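Local coordinates for DUF192 domain-containing protein (Novosphingobium aromaticivorans, PDB 3M7A) that is of unknown function but belongs to the DUF192 (COG1430) family and is probably made with a lipoprotein-type export signal, at residues 10-15 against 19-24. Residues are numbered along the deposited sequence; the frame is centred on the assembly and turned at random.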
ATOM      1  N   ALA A  10       4.438  15.831  -7.455  1.00 11.14           N
ATOM      2  CA  ALA A  10       3.416  16.678  -6.855  1.00 11.38           C
ATOM      3  C   ALA A  10       3.501  16.684  -5.330  1.00 12.14           C
ATOM      4  O   ALA A  10       3.729  15.650  -4.700  1.00 12.23           O
ATOM      5  CB  ALA A  10       2.050  16.244  -7.302  1.00 12.17           C
ATOM      6  N   ALA A  11       3.297  17.864  -4.740  1.00 12.09           N
ATOM      7  CA  ALA A  11       3.325  18.051  -3.296  1.00 11.45           C
ATOM      8  C   ALA A  11       2.293  17.167  -2.589  1.00 10.34           C
ATOM      9  O   ALA A  11       1.271  16.788  -3.180  1.00 10.77           O
ATOM     10  CB  ALA A  11       3.043  19.505  -2.961  1.00 13.50           C
ATOM     11  N   PRO A  12       2.547  16.848  -1.321  1.00 11.28           N
ATOM     12  CA  PRO A  12       1.505  16.156  -0.573  1.00 10.67           C
ATOM     13  C   PRO A  12       0.180  16.930  -0.587  1.00  9.07           C
ATOM     14  O   PRO A  12       0.153  18.170  -0.696  1.00 10.64           O
ATOM     15  CB  PRO A  12       2.087  16.071   0.838  1.00 12.74           C
ATOM     16  CG  PRO A  12       3.575  16.067   0.606  1.00 14.20           C
ATOM     17  CD  PRO A  12       3.771  17.044  -0.511  1.00 13.20           C
ATOM     18  N   ALA A  13      -0.916  16.194  -0.469  1.00 10.04           N
ATOM     19  CA  ALA A  13      -2.258  16.757  -0.469  1.00 10.16           C
ATOM     20  C   ALA A  13      -3.036  16.142   0.675  1.00  8.55           C
ATOM     21  O   ALA A  13      -2.466  15.464   1.520  1.00  8.25           O
ATOM     22  CB  ALA A  13      -2.929  16.492  -1.812  1.00 11.18           C
ATOM     23  N   VAL A  14      -4.334  16.420   0.728  1.00  8.12           N
ATOM     24  CA  VAL A  14      -5.210  15.890   1.773  1.00  7.96           C
ATOM     25  C   VAL A  14      -6.415  15.213   1.113  1.00  8.17           C
ATOM     26  O   VAL A  14      -7.053  15.774   0.228  1.00 10.05           O
ATOM     27  CB  VAL A  14      -5.684  16.988   2.756  1.00  9.46           C
ATOM     28  CG1 VAL A  14      -6.542  16.403   3.851  1.00  9.96           C
ATOM     29  CG2 VAL A  14      -4.488  17.762   3.333  1.00 12.84           C
ATOM     30  N   HIS A  15      -6.733  14.007   1.567  1.00  6.89           N
ATOM     31  CA  HIS A  15      -7.823  13.239   0.981  1.00  6.60           C
ATOM     32  C   HIS A  15      -9.181  13.774   1.439  1.00  6.26           C
ATOM     33  O   HIS A  15      -9.386  14.010   2.631  1.00  7.39           O
ATOM     34  CB  HIS A  15      -7.681  11.779   1.393  1.00  7.32           C
ATOM     35  CG  HIS A  15      -8.483  10.846   0.556  1.00  8.13           C
ATOM     36  ND1 HIS A  15      -9.824  10.616   0.757  1.00 10.16           N
ATOM     37  CD2 HIS A  15      -8.123  10.113  -0.520  1.00  9.61           C
ATOM     38  CE1 HIS A  15     -10.251   9.750  -0.151  1.00 12.45           C
ATOM     39  NE2 HIS A  15      -9.239   9.440  -0.945  1.00 14.41           N
ATOM     40  N   GLY A  19      -9.571  12.690   5.198  1.00  7.12           N
ATOM     41  CA  GLY A  19      -8.733  13.724   5.776  1.00  6.61           C
ATOM     42  C   GLY A  19      -7.266  13.361   5.951  1.00  6.29           C
ATOM     43  O   GLY A  19      -6.519  14.158   6.503  1.00  8.33           O
ATOM     44  N   LEU A  20      -6.856  12.161   5.499  1.00  6.29           N
ATOM     45  CA  LEU A  20      -5.483  11.727   5.643  1.00  6.45           C
ATOM     46  C   LEU A  20      -4.582  12.477   4.634  1.00  6.05           C
ATOM     47  O   LEU A  20      -5.013  12.885   3.564  1.00  6.70           O
ATOM     48  CB  LEU A  20      -5.362  10.221   5.451  1.00  6.95           C
ATOM     49  CG  LEU A  20      -6.093   9.342   6.453  1.00  6.58           C
ATOM     50  CD1 LEU A  20      -6.039   7.874   6.015  1.00  8.03           C
ATOM     51  CD2 LEU A  20      -5.496   9.451   7.868  1.00  6.57           C
ATOM     52  N   GLN A  21      -3.325  12.650   4.989  1.00  5.89           N
ATOM     53  CA  GLN A  21      -2.350  13.182   4.069  1.00  5.42           C
ATOM     54  C   GLN A  21      -2.209  12.209   2.902  1.00  5.21           C
ATOM     55  O   GLN A  21      -2.212  10.992   3.101  1.00  6.65           O
ATOM     56  CB  GLN A  21      -0.998  13.339   4.770  1.00  7.31           C
ATOM     57  CG  GLN A  21      -0.023  14.137   3.960  1.00 10.36           C
ATOM     58  CD  GLN A  21       1.377  14.260   4.554  1.00 11.21           C
ATOM     59  OE1 GLN A  21       2.213  14.981   3.996  1.00 16.84           O
ATOM     60  NE2 GLN A  21       1.658  13.555   5.655  1.00 13.25           N
ATOM     61  N   ILE A  22      -2.040  12.721   1.692  1.00  4.81           N
ATOM     62  CA  ILE A  22      -1.705  11.926   0.517  1.00  4.80           C
ATOM     63  C   ILE A  22      -0.271  12.242   0.138  1.00  5.90           C
ATOM     64  O   ILE A  22       0.094  13.408  -0.036  1.00  7.15           O
ATOM     65  CB  ILE A  22      -2.635  12.265  -0.680  1.00  5.85           C
ATOM     66  CG1 ILE A  22      -4.100  11.961  -0.350  1.00  6.69           C
ATOM     67  CG2 ILE A  22      -2.188  11.562  -1.959  1.00  6.70           C
ATOM     68  CD1 ILE A  22      -5.085  12.586  -1.327  1.00  9.06           C
ATOM     69  N   VAL A  23       0.544  11.194   0.024  1.00  5.61           N
ATOM     70  CA  VAL A  23       1.948  11.330  -0.287  1.00  5.96           C
ATOM     71  C   VAL A  23       2.306  10.420  -1.443  1.00  5.78           C
ATOM     72  O   VAL A  23       1.739   9.339  -1.612  1.00  5.68           O
ATOM     73  CB  VAL A  23       2.829  11.017   0.959  1.00  5.85           C
ATOM     74  CG1 VAL A  23       2.502  11.981   2.134  1.00  9.30           C
ATOM     75  CG2 VAL A  23       2.689   9.539   1.374  1.00  6.97           C
ATOM     76  N   PRO A  24       3.299  10.813  -2.240  1.00  6.48           N
ATOM     77  CA  PRO A  24       3.751   9.924  -3.318  1.00  6.78           C
ATOM     78  C   PRO A  24       4.575   8.756  -2.768  1.00  5.72           C
ATOM     79  O   PRO A  24       5.456   8.953  -1.926  1.00  7.54           O
ATOM     80  CB  PRO A  24       4.615  10.834  -4.181  1.00  8.19           C
ATOM     81  CG  PRO A  24       5.093  11.879  -3.236  1.00  8.62           C
ATOM     82  CD  PRO A  24       3.956  12.119  -2.299  1.00  6.32           C
TER
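Ala13 and Ile22 face each other as the hydrogen-bonded pair of a short antiparallel beta hairpin, in which strand 13-14 adds an outer edge to strand 21-29 at the protein surface. Two backbone bonds join them: Ala13 N bonds to Ile22 O, and Ile22 N returns a 2.8 Å bond to Ala13 O. Toward the turn, His15 N gives a nearly straight bond to Leu20 O, and Gly19 N closes the loop on His15 O with a more bent one (133° at the hydrogen).

The tighter packing lies on the face of Ala13 and Ile22. With CG1 of Ile22 anti to its carbonyl carbon (chi1 -61°), CD1 reaches along the hairpin to 3.8 Å from His15 CB and meets the imidazole obliquely near CD2. Replacing Ile22 by an alanine would probably open a gap beside the backbone and CB of His15, with at most a small loss of support for the ring, which the bond from Val17 N to ND1 would still restrain. The face of Val14 and Gln21 is looser and exposed to solvent; there Val14 CG1 touches Gly19 O at 3.5 Å. The extended Gln21 side chain runs alongside the ring of Pro12, bringing OE1 to 3.3 Å from Pro12 CB.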